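Shikimate 5-dehydrogenase AroE (5-dehydroshikimate reductase) (Mycobacterium tuberculosis, PDB 4P4G) probably catalyses the NADP-dependent interconversion of 3-dehydroshikimate and shikimate, the fourth of seven steps in chorismate biosynthesis. Local coordinates at residues A[117-122]-A[140-145]; A[186-191]-A[205-210]; A[67-72]-A[126-131]; A[15-20]-A[213-218]; A[147-152]-A[171-176]. All coordinates share one frame; numbering follows the deposited sequence.

In the fold
From the N terminus, residues 15-20 open the longest loop, which contact 4 closes only at 213-218; the other four contacts all nest inside it. Contact 3 starts at 67-72 and ends at 126-131, crossing contact 1, which runs from 117-122 to 140-145. Contacts 1, 5 and 2 then follow in series, each closing before the next opens, and all three belong to the parallel sheet: contact 1 joins strands 119-123 and 143-148, contact 5 adds 167-172 at the edge, and contact 2 pairs 187-190 with 209-212. Contacts 3 and 4 instead bridge the substrate-binding part and the parallel-sheet part, and both touch the bound shikimate.

Contact 1: residues A[117-122]-A[140-145]; sequences AGHALV and GVTDIT
Strands 119-122 and 143-145 run in the same direction, their axes 4.7 Å apart at an angle of 30°, with His119, Ala120 and Leu121 level with Asp143, Ile144 and Thr145. Ala120 bonds to the partner strand through both its N and its O: the N donates to Asp143 O, and Ala120 O takes Thr145 N at 2.9 Å. Val122 N then returns to Thr145 O. Just ahead of the strands, Thr142 N reaches Gly118 O over a bond bent to 149°.

On one face of the sheet Ala120 CB lies 4.2 Å from Val141 CG1 and 4.3 Å from Ile144 CG1. Val122 has CG1 anti to the backbone N (chi1 165°), which turns its other branch, CG2, against Ile144 CG2 at 4.0 Å. Leu136 of helix 129-139 packs on all four of these residues, so the helix packs on both strands of a beta-alpha-beta unit, strand 119-123, helix 129-139, strand 143-148, in the Rossmann-type half of the protein. Gly140 ends that helix in a Schellman motif, and a water bridges its O to Ala117 O.

Across the sheet, Leu121 and Thr145 lie side by side and point the same way. Leu121 CD1 presses on Thr145 CB at 3.5 Å, tighter than ordinary carbon contact, while Leu188 of the next strand also touches Leu121. Toward His119 the same face turns polar: a second water donates to Ala120 O and accepts a bond from Thr145 OG1. It also lies by the Asp143 carboxylate, whose placement is doubtful.

Contact 2: residues A[186-191]-A[205-210]; sequences EVLVST and AAIPVL
Leu188 N donates to Val209 O at 2.9 Å, with an angle of 153° at the hydrogen. Two CA-H...O contacts accompany it. Val187 CA also points its hydrogen at Val209 O, 3.4 Å away, and Leu210 CA does the same to Leu188 O.

These bonds join two parallel strands, 187-190 and 209-212, next to each other in the Rossmann-type sheet, with Leu188 level with Leu210. Strand 119-123 lies along the other edge of 187-190, where Val187 and Val189 bond to Leu121.

Apolar packing does the rest. Leu188 and Leu210 extend in the same direction, with Leu188 CG 4.2 Å from Leu210 CD1. Ile207, still in the loop before its strand, comes across Leu188 at about a right angle. Its CG1, anti to the backbone N (chi1 -163°), meets Leu188 CB at 3.6 Å, and its CG2 reaches Leu188 CD2 at 3.9 Å. Val226 and Leu222 of helix 221-229 cover Ile207 and Leu210 respectively. On the other face Val187 CG2 approaches Val209 CB at 4.2 Å, and Leu113 of helix 105-113 touches both valines. At the outer end the Pro208 ring rests on Glu186, with Pro208 CB 3.5 Å from Glu186 O, while Glu186 OE1 takes a hydrogen bond from His119 N.

Contact 3: residues A[67-72]-A[126-131]; sequences PGKFAA and GGTAPA. With SKM ((3R,4S,5R)-3,4,5-trihydroxycyclohex-1-ene-1-carboxylic acid), chain C.
Lys69 and Phe70, in the first turn of a helix N-capped at Gly68, lean across the cleft onto Gly126, Gly127 and Thr128. Residues 126-131 hold the end of the glycine-rich turn after strand 119-123 and the start of helix 129-139; with Gly124, Gly126 and Ala129 the turn fits the GxGxxA pattern of Rossmann-type dinucleotide binding, so the contact probably joins the substrate-binding part to the turn that serves NADP.

The lysine can be followed outward. Its CB already faces Gly127, whose CA lies 4.3 Å from Lys69 CB. CG sits anti to the carbonyl carbon (chi1 -60°), and from there the chain is fully extended, which carries it past the turn and down to the shikimate. Lys69 CD passes Gly127 O, an oxygen hydrogen-bonded to Ser88 OG, at 4.0 Å. Lys69 CE comes 3.4 Å from SKM O7 of the shikimate. At the tip, Lys69 NZ donates to Thr128 OG1 at 2.9 Å. Lys69 NZ also donates to SKM O7 at 2.9 Å. A weak bond of 3.4 Å runs from Lys69 NZ to SKM O12. A salt bridge to Asp105 adds a further partner, so Lys69 NZ is held by Thr128 and Asp105 as well as by the ligand. Asp105 itself also bonds to shikimate, so the ligand, Lys69 and Asp105 form one connected network.

The outer ring atoms of Phe70 meet the backbone of the turn: Phe70 CE2 and CZ each stand 3.6 Å from Gly127 CA.

Contact 4: residues A[15-20]-A[213-218]; sequences IAHSRS and AIYDPW. With SKM ((3R,4S,5R)-3,4,5-trihydroxycyclohex-1-ene-1-carboxylic acid), chain C.
Tyr215 and Arg19 make the tight part of this contact. Tyr215 OH accepts Arg19 N at 3.0 Å, nearly straight at 163°. In turn Tyr215 OH donates to SKM O3 of the shikimate at 2.5 Å; the backbone N-H thus helps to fix the phenol where it meets the ligand. Arg19 CG packs against Tyr215 CE1 at 3.6 Å. The arginine chain then bends at chi2 (-50°), and Arg19 NH1 forms a salt bridge with Asp216 OD2 of 2.6 Å. Asp216 OD2 lies in the guanidinium plane, while NH1 meets that oxygen on its anti side, 23° out of the carboxylate plane. The same NH1 also bonds to His17 O, on a lone pair in the carbonyl plane.

His17 is the looser part. Its ring stands oblique to that of Tyr215, centroids 5.8 Å apart, and its CB only brushes Asp216 OD2 at 3.8 Å.

Ser18 OG accepts Ser20 N in an ST turn. Ser18 OG also donates to SKM O2 at a very short 2.4 Å; Ser20 OG bonds to that oxygen too. Two serines and a tyrosine thereby divide the two carboxylate oxygens between them, forming the carboxylate end of the shikimate pocket.

Contact 5: residues A[147-152]-A[171-176]; sequences VARNSD and CAFDSG. With SO4 (sulfate ion), chain J.
Val147, Phe173 and Cys171 bury the most surface here. Val147 CG1 stands 3.5 Å over the centre of the Phe173 ring, 9° off its normal, a CH-pi contact. The branch gets there by lying anti to the backbone N (chi1 -174°), which leaves Val147 CG2 to approach Cys171 CB at 4.3 Å. Pairing between strands 143-148 and 167-172 is loose here; Val147 CA points its hydrogen at Cys171 O, 3.3 Å away, and a water links Ala148 O to Phe173 N.

Phe173 is also stacked with Tyr200. One edge of its ring points at Arg149 N, 3.8 Å from Phe173 CD2. Arg149 CG is 3.9 Å from Phe173 CD2, the two side chains crossing obliquely.

A sulfate sits past the strand end. Arg149 N donates to SO4 O1 at 3.0 Å and Asn150 N to SO4 O2 at 3.1 Å; Arg149 NE adds weak bonds, and Ser125 OG bonds as well. Asn150 is the N-cap of helix 151-163, its OD1 taking Lys153 N. The sulfate probably came from the crystallisation liquor, but its hold by backbone N-H groups and an arginine after the second Rossmann strand is consistent with a site for the 2'-phosphate on the adenosine of NADP.

Contact 1: residues A[117-122]-A[140-145]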
# COMPACT_ATOMS: atom_id res chain seq x y z
N ALA A 117 -14.82 10.46 5.55
CA ALA A 117 -15.31 10.96 6.84
C ALA A 117 -16.37 10.09 7.51
O ALA A 117 -16.81 10.40 8.63
CB ALA A 117 -15.82 12.38 6.69
N GLY A 118 -16.78 9.02 6.84
CA GLY A 118 -17.89 8.22 7.34
C GLY A 118 -17.52 6.78 7.61
O GLY A 118 -16.50 6.50 8.23
N HIS A 119 -18.37 5.86 7.15
CA HIS A 119 -18.13 4.44 7.37
C HIS A 119 -17.25 3.91 6.25
O HIS A 119 -17.46 4.25 5.08
CB HIS A 119 -19.46 3.68 7.39
CG HIS A 119 -20.49 4.32 8.26
ND1 HIS A 119 -20.40 4.34 9.64
CD2 HIS A 119 -21.66 4.94 7.96
CE1 HIS A 119 -21.45 4.96 10.15
NE2 HIS A 119 -22.23 5.33 9.15
N ALA A 120 -16.28 3.07 6.59
CA ALA A 120 -15.35 2.54 5.59
C ALA A 120 -15.27 1.03 5.69
O ALA A 120 -15.59 0.45 6.72
CB ALA A 120 -13.97 3.14 5.77
N LEU A 121 -14.83 0.41 4.60
CA LEU A 121 -14.61 -1.03 4.54
C LEU A 121 -13.18 -1.27 4.08
O LEU A 121 -12.69 -0.57 3.18
CB LEU A 121 -15.59 -1.63 3.53
CG LEU A 121 -16.19 -3.01 3.64
CD1 LEU A 121 -16.88 -3.17 4.97
CD2 LEU A 121 -17.22 -3.16 2.53
N VAL A 122 -12.50 -2.24 4.68
CA VAL A 122 -11.17 -2.62 4.24
C VAL A 122 -11.22 -4.09 3.95
O VAL A 122 -11.64 -4.87 4.79
CB VAL A 122 -10.10 -2.36 5.33
CG1 VAL A 122 -8.78 -3.09 5.00
CG2 VAL A 122 -9.86 -0.86 5.51
N GLY A 140 -10.00 10.59 8.91
CA GLY A 140 -11.08 10.93 9.82
C GLY A 140 -12.34 10.06 9.75
O GLY A 140 -13.39 10.52 10.20
N VAL A 141 -12.25 8.84 9.23
CA VAL A 141 -13.45 7.97 9.16
C VAL A 141 -14.00 7.64 10.56
O VAL A 141 -13.25 7.62 11.53
CB VAL A 141 -13.21 6.67 8.33
CG1 VAL A 141 -12.70 7.01 6.92
CG2 VAL A 141 -12.28 5.72 9.05
N THR A 142 -15.31 7.43 10.66
CA THR A 142 -15.92 7.21 11.97
C THR A 142 -15.81 5.74 12.41
O THR A 142 -15.73 5.44 13.60
CB THR A 142 -17.40 7.65 12.02
OG1 THR A 142 -18.14 6.95 11.01
CG2 THR A 142 -17.53 9.16 11.81
N ASP A 143 -15.79 4.84 11.44
CA ASP A 143 -15.74 3.42 11.76
C ASP A 143 -15.28 2.63 10.56
O ASP A 143 -15.46 3.04 9.42
CB ASP A 143 -17.10 2.92 12.24
CG ASP A 143 -18.08 2.75 11.12
OD1 ASP A 143 -18.59 3.77 10.63
OD2 ASP A 143 -18.33 1.59 10.72
N ILE A 144 -14.63 1.50 10.83
CA ILE A 144 -14.07 0.66 9.80
C ILE A 144 -14.54 -0.77 10.00
O ILE A 144 -14.47 -1.30 11.10
CB ILE A 144 -12.53 0.69 9.83
CG1 ILE A 144 -12.02 2.08 9.43
CG2 ILE A 144 -11.95 -0.42 8.93
CD1 ILE A 144 -10.54 2.32 9.75
N THR A 145 -15.03 -1.39 8.93
CA THR A 145 -15.31 -2.83 8.98
C THR A 145 -14.22 -3.55 8.20
O THR A 145 -13.94 -3.21 7.05
CB THR A 145 -16.72 -3.14 8.42
OG1 THR A 145 -17.73 -2.51 9.23
CG2 THR A 145 -16.99 -4.65 8.39
O HOH W 1 -15.71 11.92 10.44
O HOH W 2 -17.91 0.51 8.27

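Contact 2: residues A[186-191]-A[205-210]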
# COMPACT_ATOMS: atom_id res chain seq x y z
N GLU A 186 -19.17 4.09 2.90
CA GLU A 186 -19.05 5.12 1.87
C GLU A 186 -17.76 4.96 1.07
O GLU A 186 -17.64 5.52 -0.02
CB GLU A 186 -19.13 6.50 2.51
CG GLU A 186 -20.41 6.68 3.33
CD GLU A 186 -20.25 7.68 4.46
OE1 GLU A 186 -20.43 7.27 5.64
OE2 GLU A 186 -19.95 8.86 4.17
N VAL A 187 -16.82 4.19 1.60
CA VAL A 187 -15.56 3.96 0.92
C VAL A 187 -15.09 2.54 1.18
O VAL A 187 -15.27 2.01 2.28
CB VAL A 187 -14.48 5.01 1.32
CG1 VAL A 187 -14.22 4.98 2.81
CG2 VAL A 187 -13.20 4.80 0.56
N LEU A 188 -14.51 1.93 0.16
CA LEU A 188 -13.96 0.59 0.24
C LEU A 188 -12.50 0.63 -0.20
O LEU A 188 -12.18 1.10 -1.29
CB LEU A 188 -14.76 -0.34 -0.68
CG LEU A 188 -14.28 -1.74 -0.98
CD1 LEU A 188 -14.21 -2.51 0.31
CD2 LEU A 188 -15.23 -2.43 -1.97
N VAL A 189 -11.59 0.14 0.66
CA VAL A 189 -10.21 -0.03 0.24
C VAL A 189 -9.92 -1.51 0.12
O VAL A 189 -10.01 -2.25 1.11
CB VAL A 189 -9.22 0.61 1.22
CG1 VAL A 189 -7.79 0.41 0.71
CG2 VAL A 189 -9.53 2.11 1.42
N SER A 190 -9.58 -1.96 -1.08
CA SER A 190 -9.36 -3.40 -1.30
C SER A 190 -7.89 -3.76 -1.38
O SER A 190 -7.16 -3.24 -2.23
CB SER A 190 -10.06 -3.87 -2.58
OG SER A 190 -9.82 -5.26 -2.78
N THR A 191 -7.46 -4.67 -0.51
CA THR A 191 -6.07 -5.12 -0.53
C THR A 191 -5.92 -6.60 -0.87
O THR A 191 -4.83 -7.17 -0.73
CB THR A 191 -5.32 -4.78 0.79
OG1 THR A 191 -5.78 -5.64 1.85
CG2 THR A 191 -5.55 -3.33 1.20
N ALA A 205 -20.26 -4.02 -5.36
CA ALA A 205 -20.39 -3.03 -6.45
C ALA A 205 -21.09 -1.75 -6.02
O ALA A 205 -20.92 -0.70 -6.64
CB ALA A 205 -21.09 -3.64 -7.64
N ALA A 206 -21.91 -1.85 -4.97
CA ALA A 206 -22.72 -0.74 -4.50
C ALA A 206 -21.96 0.32 -3.70
O ALA A 206 -22.55 1.31 -3.28
CB ALA A 206 -23.90 -1.26 -3.70
N ILE A 207 -20.66 0.11 -3.48
CA ILE A 207 -19.88 1.06 -2.68
C ILE A 207 -19.69 2.36 -3.47
O ILE A 207 -19.42 2.32 -4.68
CB ILE A 207 -18.52 0.47 -2.26
CG1 ILE A 207 -17.90 1.26 -1.11
CG2 ILE A 207 -17.55 0.40 -3.43
CD1 ILE A 207 -18.45 0.86 0.24
N PRO A 208 -19.85 3.51 -2.80
CA PRO A 208 -19.74 4.80 -3.50
C PRO A 208 -18.33 5.12 -4.01
O PRO A 208 -18.20 5.80 -5.04
CB PRO A 208 -20.14 5.81 -2.41
CG PRO A 208 -21.01 5.02 -1.46
CD PRO A 208 -20.39 3.67 -1.43
N VAL A 209 -17.30 4.68 -3.29
CA VAL A 209 -15.91 4.95 -3.66
C VAL A 209 -15.09 3.70 -3.43
O VAL A 209 -15.19 3.07 -2.37
CB VAL A 209 -15.29 6.08 -2.81
CG1 VAL A 209 -13.85 6.38 -3.25
CG2 VAL A 209 -16.12 7.34 -2.87
N LEU A 210 -14.27 3.33 -4.42
CA LEU A 210 -13.37 2.18 -4.33
C LEU A 210 -11.94 2.62 -4.55
O LEU A 210 -11.63 3.25 -5.57
CB LEU A 210 -13.71 1.15 -5.41
CG LEU A 210 -12.60 0.13 -5.73
CD1 LEU A 210 -12.38 -0.85 -4.57
CD2 LEU A 210 -12.90 -0.62 -7.03

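Contact 3: residues A[67-72]-A[126-131]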
# COMPACT_ATOMS: atom_id res chain seq x y z
N PRO A 67 5.37 -10.34 -1.08
CA PRO A 67 4.84 -10.66 0.25
C PRO A 67 5.77 -10.27 1.41
O PRO A 67 5.69 -10.90 2.46
CB PRO A 67 4.77 -12.18 0.20
CG PRO A 67 6.01 -12.54 -0.56
CD PRO A 67 6.15 -11.46 -1.62
N GLY A 68 6.60 -9.25 1.24
CA GLY A 68 7.65 -9.01 2.22
C GLY A 68 7.48 -7.93 3.27
O GLY A 68 8.43 -7.64 3.99
N LYS A 69 6.29 -7.32 3.38
CA LYS A 69 6.15 -6.16 4.28
C LYS A 69 6.29 -6.46 5.77
O LYS A 69 6.77 -5.61 6.52
CB LYS A 69 4.87 -5.38 3.98
CG LYS A 69 4.87 -4.84 2.54
CD LYS A 69 3.58 -4.08 2.25
CE LYS A 69 3.64 -3.49 0.85
NZ LYS A 69 2.40 -2.70 0.53
N PHE A 70 5.88 -7.64 6.21
CA PHE A 70 6.10 -8.03 7.61
C PHE A 70 7.57 -8.37 7.85
O PHE A 70 8.17 -7.96 8.85
CB PHE A 70 5.17 -9.18 8.00
CG PHE A 70 3.71 -8.82 7.92
CD1 PHE A 70 3.15 -7.92 8.81
CD2 PHE A 70 2.89 -9.39 6.95
CE1 PHE A 70 1.80 -7.58 8.74
CE2 PHE A 70 1.53 -9.07 6.87
CZ PHE A 70 0.99 -8.16 7.77
N ALA A 71 8.16 -9.08 6.89
CA ALA A 71 9.58 -9.43 6.98
C ALA A 71 10.45 -8.17 7.02
O ALA A 71 11.45 -8.13 7.72
CB ALA A 71 9.98 -10.32 5.82
N ALA A 72 10.06 -7.16 6.24
CA ALA A 72 10.81 -5.90 6.18
C ALA A 72 10.83 -5.21 7.53
O ALA A 72 11.87 -4.72 7.97
CB ALA A 72 10.23 -4.97 5.10
N GLY A 126 -3.54 -8.74 4.74
CA GLY A 126 -2.14 -8.78 4.37
C GLY A 126 -1.38 -7.54 4.80
O GLY A 126 -1.87 -6.76 5.62
N GLY A 127 -0.18 -7.36 4.26
CA GLY A 127 0.70 -6.29 4.71
C GLY A 127 0.25 -4.87 4.41
O GLY A 127 0.74 -3.93 5.03
N THR A 128 -0.66 -4.71 3.46
CA THR A 128 -1.17 -3.39 3.10
C THR A 128 -2.43 -3.06 3.91
O THR A 128 -2.77 -1.89 4.10
CB THR A 128 -1.46 -3.31 1.58
OG1 THR A 128 -0.28 -3.67 0.85
CG2 THR A 128 -1.88 -1.90 1.19
N ALA A 129 -3.11 -4.09 4.40
CA ALA A 129 -4.34 -3.85 5.17
C ALA A 129 -4.21 -2.94 6.40
O ALA A 129 -5.07 -2.09 6.63
CB ALA A 129 -5.00 -5.19 5.56
N PRO A 130 -3.16 -3.12 7.23
CA PRO A 130 -3.09 -2.19 8.37
C PRO A 130 -2.78 -0.76 7.95
O PRO A 130 -3.21 0.16 8.63
CB PRO A 130 -1.97 -2.78 9.23
CG PRO A 130 -1.17 -3.65 8.31
CD PRO A 130 -2.12 -4.16 7.29
N ALA A 131 -2.05 -0.57 6.85
CA ALA A 131 -1.83 0.77 6.32
C ALA A 131 -3.14 1.39 5.87
O ALA A 131 -3.34 2.60 6.02
CB ALA A 131 -0.83 0.74 5.18
O12 SKM C . 4.01 -0.14 -1.03
C8 SKM C . 4.23 -0.19 -2.43
C6 SKM C . 3.24 -1.14 -3.03
O7 SKM C . 3.19 -2.35 -2.29
C5 SKM C . 3.63 -1.45 -4.38
C4 SKM C . 4.82 -1.21 -4.94
C1 SKM C . 5.05 -1.63 -6.39
O2 SKM C . 6.12 -1.35 -6.94
O3 SKM C . 4.17 -2.25 -7.02
C10 SKM C . 5.99 -0.52 -4.19
C9 SKM C . 5.67 -0.58 -2.67
O11 SKM C . 6.51 0.34 -2.08

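Contact 4: residues A[15-20]-A[213-218]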
# COMPACT_ATOMS: atom_id res chain seq x y z
N ILE A 15 7.28 -9.60 -9.22
CA ILE A 15 7.78 -8.23 -9.19
C ILE A 15 7.86 -7.60 -10.59
O ILE A 15 7.98 -6.39 -10.73
CB ILE A 15 9.17 -8.16 -8.49
CG1 ILE A 15 9.51 -6.72 -8.09
CG2 ILE A 15 10.26 -8.75 -9.39
CD1 ILE A 15 8.54 -6.13 -7.08
N ALA A 16 7.76 -8.42 -11.63
CA ALA A 16 8.00 -7.94 -12.99
C ALA A 16 7.06 -6.80 -13.39
O ALA A 16 7.44 -5.93 -14.18
CB ALA A 16 7.92 -9.10 -13.99
N HIS A 17 5.84 -6.82 -12.84
CA HIS A 17 4.81 -5.82 -13.15
C HIS A 17 5.04 -4.46 -12.51
O HIS A 17 4.34 -3.50 -12.85
CB HIS A 17 3.47 -6.33 -12.60
CG HIS A 17 3.41 -6.30 -11.10
ND1 HIS A 17 3.98 -7.28 -10.32
CD2 HIS A 17 2.87 -5.40 -10.25
CE1 HIS A 17 3.79 -6.99 -9.04
NE2 HIS A 17 3.12 -5.85 -8.97
N SER A 18 5.97 -4.35 -11.56
CA SER A 18 6.05 -3.14 -10.74
C SER A 18 6.34 -1.90 -11.57
O SER A 18 7.24 -1.92 -12.39
CB SER A 18 7.10 -3.28 -9.65
OG SER A 18 7.26 -2.05 -8.97
N ARG A 19 5.56 -0.84 -11.35
CA ARG A 19 5.83 0.45 -11.98
C ARG A 19 6.57 1.42 -11.05
O ARG A 19 6.69 2.61 -11.36
CB ARG A 19 4.53 1.11 -12.48
CG ARG A 19 3.68 0.26 -13.42
CD ARG A 19 4.48 -0.33 -14.56
NE ARG A 19 3.64 -0.64 -15.72
CZ ARG A 19 2.87 -1.71 -15.84
NH1 ARG A 19 2.79 -2.61 -14.86
NH2 ARG A 19 2.15 -1.89 -16.95
N SER A 20 7.06 0.93 -9.92
CA SER A 20 7.91 1.75 -9.06
C SER A 20 9.15 2.32 -9.74
O SER A 20 9.48 3.50 -9.50
CB SER A 20 8.33 1.00 -7.79
OG SER A 20 7.31 1.07 -6.83
N ALA A 213 -5.95 -1.50 -4.42
CA ALA A 213 -4.49 -1.50 -4.37
C ALA A 213 -3.85 -2.09 -5.62
O ALA A 213 -2.69 -1.81 -5.95
CB ALA A 213 -4.01 -2.24 -3.13
N ILE A 214 -4.61 -2.93 -6.33
CA ILE A 214 -4.12 -3.59 -7.54
C ILE A 214 -4.04 -2.59 -8.71
O ILE A 214 -4.91 -1.72 -8.85
CB ILE A 214 -5.08 -4.74 -7.97
CG1 ILE A 214 -5.15 -5.82 -6.88
CG2 ILE A 214 -4.65 -5.33 -9.32
CD1 ILE A 214 -3.81 -6.44 -6.54
N TYR A 215 -3.00 -2.69 -9.53
CA TYR A 215 -2.93 -1.86 -10.73
C TYR A 215 -2.58 -2.63 -12.01
O TYR A 215 -2.63 -2.06 -13.10
CB TYR A 215 -2.00 -0.65 -10.53
CG TYR A 215 -0.54 -0.94 -10.23
CD1 TYR A 215 0.35 -1.26 -11.24
CD2 TYR A 215 -0.05 -0.83 -8.93
CE1 TYR A 215 1.69 -1.51 -10.97
CE2 TYR A 215 1.29 -1.06 -8.65
CZ TYR A 215 2.15 -1.39 -9.66
OH TYR A 215 3.48 -1.62 -9.39
N ASP A 216 -2.25 -3.91 -11.90
CA ASP A 216 -1.86 -4.70 -13.07
C ASP A 216 -2.19 -6.16 -12.77
O ASP A 216 -1.72 -6.70 -11.77
CB ASP A 216 -0.36 -4.51 -13.35
CG ASP A 216 0.06 -5.01 -14.74
OD1 ASP A 216 -0.73 -5.70 -15.42
OD2 ASP A 216 1.20 -4.71 -15.14
N PRO A 217 -3.04 -6.80 -13.60
CA PRO A 217 -3.74 -6.18 -14.74
C PRO A 217 -4.86 -5.25 -14.31
O PRO A 217 -5.33 -5.30 -13.18
CB PRO A 217 -4.29 -7.38 -15.53
CG PRO A 217 -4.27 -8.52 -14.58
CD PRO A 217 -3.16 -8.26 -13.59
N TRP A 218 -5.25 -4.37 -15.22
CA TRP A 218 -6.28 -3.40 -14.92
C TRP A 218 -7.24 -3.34 -16.11
O TRP A 218 -6.80 -3.44 -17.25
CB TRP A 218 -5.64 -2.03 -14.67
CG TRP A 218 -6.61 -1.02 -14.21
CD1 TRP A 218 -7.18 -0.03 -14.96
CD2 TRP A 218 -7.17 -0.92 -12.90
NE1 TRP A 218 -8.05 0.69 -14.18
CE2 TRP A 218 -8.08 0.16 -12.92
CE3 TRP A 218 -7.01 -1.64 -11.71
CZ2 TRP A 218 -8.81 0.54 -11.79
CZ3 TRP A 218 -7.73 -1.26 -10.59
CH2 TRP A 218 -8.62 -0.18 -10.64
O12 SKM C . 4.01 -0.14 -1.03
C8 SKM C . 4.23 -0.19 -2.43
C6 SKM C . 3.24 -1.14 -3.03
O7 SKM C . 3.19 -2.35 -2.29
C5 SKM C . 3.63 -1.45 -4.38
C4 SKM C . 4.82 -1.21 -4.94
C1 SKM C . 5.05 -1.63 -6.39
O2 SKM C . 6.12 -1.35 -6.94
O3 SKM C . 4.17 -2.25 -7.02
C10 SKM C . 5.99 -0.52 -4.19
C9 SKM C . 5.67 -0.58 -2.67
O11 SKM C . 6.51 0.34 -2.08

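Contact 5: residues A[147-152]-A[171-176]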
# COMPACT_ATOMS: atom_id res chain seq x y z
N VAL A 147 -13.00 -6.88 6.39
CA VAL A 147 -13.52 -8.11 5.79
C VAL A 147 -12.32 -8.91 5.30
O VAL A 147 -11.59 -8.45 4.44
CB VAL A 147 -14.43 -7.81 4.58
CG1 VAL A 147 -15.07 -9.10 4.07
CG2 VAL A 147 -15.51 -6.80 4.93
N ALA A 148 -12.12 -10.10 5.83
CA ALA A 148 -10.98 -10.90 5.40
C ALA A 148 -11.27 -12.37 5.54
O ALA A 148 -12.23 -12.76 6.22
CB ALA A 148 -9.73 -10.53 6.19
N ARG A 149 -10.45 -13.19 4.89
CA ARG A 149 -10.59 -14.63 4.98
C ARG A 149 -9.96 -15.14 6.27
O ARG A 149 -10.38 -16.15 6.83
CB ARG A 149 -9.93 -15.31 3.78
CG ARG A 149 -10.58 -14.99 2.44
CD ARG A 149 -9.81 -15.62 1.29
NE ARG A 149 -8.61 -14.86 0.96
CZ ARG A 149 -7.69 -15.25 0.09
NH1 ARG A 149 -7.83 -16.41 -0.54
NH2 ARG A 149 -6.62 -14.49 -0.15
N ASN A 150 -8.95 -14.43 6.76
CA ASN A 150 -8.24 -14.86 7.96
C ASN A 150 -8.75 -14.12 9.19
O ASN A 150 -8.35 -12.99 9.46
CB ASN A 150 -6.73 -14.62 7.78
CG ASN A 150 -5.90 -15.24 8.89
OD1 ASN A 150 -6.29 -15.23 10.06
ND2 ASN A 150 -4.75 -15.78 8.53
N SER A 151 -9.62 -14.77 9.96
CA SER A 151 -10.28 -14.10 11.08
C SER A 151 -9.34 -13.75 12.24
O SER A 151 -9.59 -12.78 12.96
CB SER A 151 -11.47 -14.92 11.59
OG SER A 151 -11.04 -16.17 12.11
N ASP A 152 -8.28 -14.52 12.43
CA ASP A 152 -7.31 -14.22 13.48
C ASP A 152 -6.52 -12.94 13.17
O ASP A 152 -6.29 -12.11 14.04
CB ASP A 152 -6.36 -15.39 13.71
CG ASP A 152 -7.07 -16.63 14.22
OD1 ASP A 152 -8.06 -16.50 14.97
OD2 ASP A 152 -6.63 -17.75 13.86
N CYS A 171 -16.01 -8.58 9.73
CA CYS A 171 -17.12 -9.20 9.02
C CYS A 171 -16.58 -10.28 8.10
O CYS A 171 -15.72 -10.00 7.26
CB CYS A 171 -17.88 -8.15 8.21
SG CYS A 171 -19.26 -8.80 7.22
N ALA A 172 -17.05 -11.51 8.25
CA ALA A 172 -16.63 -12.60 7.37
C ALA A 172 -17.13 -12.37 5.95
O ALA A 172 -18.20 -11.78 5.74
CB ALA A 172 -17.12 -13.93 7.90
N PHE A 173 -16.37 -12.84 4.96
CA PHE A 173 -16.78 -12.74 3.56
C PHE A 173 -18.06 -13.49 3.25
O PHE A 173 -18.89 -13.01 2.48
CB PHE A 173 -15.68 -13.30 2.65
CG PHE A 173 -14.70 -12.28 2.15
CD1 PHE A 173 -15.09 -11.31 1.24
CD2 PHE A 173 -13.38 -12.32 2.56
CE1 PHE A 173 -14.19 -10.37 0.78
CE2 PHE A 173 -12.47 -11.39 2.09
CZ PHE A 173 -12.87 -10.41 1.21
N ASP A 174 -18.22 -14.67 3.84
CA ASP A 174 -19.17 -15.65 3.34
C ASP A 174 -20.38 -15.96 4.22
O ASP A 174 -21.25 -16.73 3.81
CB ASP A 174 -18.44 -16.98 3.07
CG ASP A 174 -17.33 -16.84 2.04
OD1 ASP A 174 -17.56 -16.19 1.01
OD2 ASP A 174 -16.24 -17.39 2.29
N SER A 175 -20.44 -15.39 5.41
CA SER A 175 -21.47 -15.82 6.36
C SER A 175 -22.78 -15.03 6.31
O SER A 175 -23.74 -15.40 6.97
CB SER A 175 -20.91 -15.88 7.79
OG SER A 175 -20.41 -14.63 8.21
N GLY A 176 -22.82 -13.97 5.51
CA GLY A 176 -24.08 -13.29 5.24
C GLY A 176 -24.15 -11.85 5.69
O GLY A 176 -25.21 -11.22 5.60
S SO4 J . -7.16 -12.32 3.48
O1 SO4 J . -8.47 -12.03 2.89
O2 SO4 J . -7.28 -12.55 4.93
O3 SO4 J . -6.63 -13.54 2.87
O4 SO4 J . -6.20 -11.24 3.21
O HOH W 3 -14.10 -14.38 6.14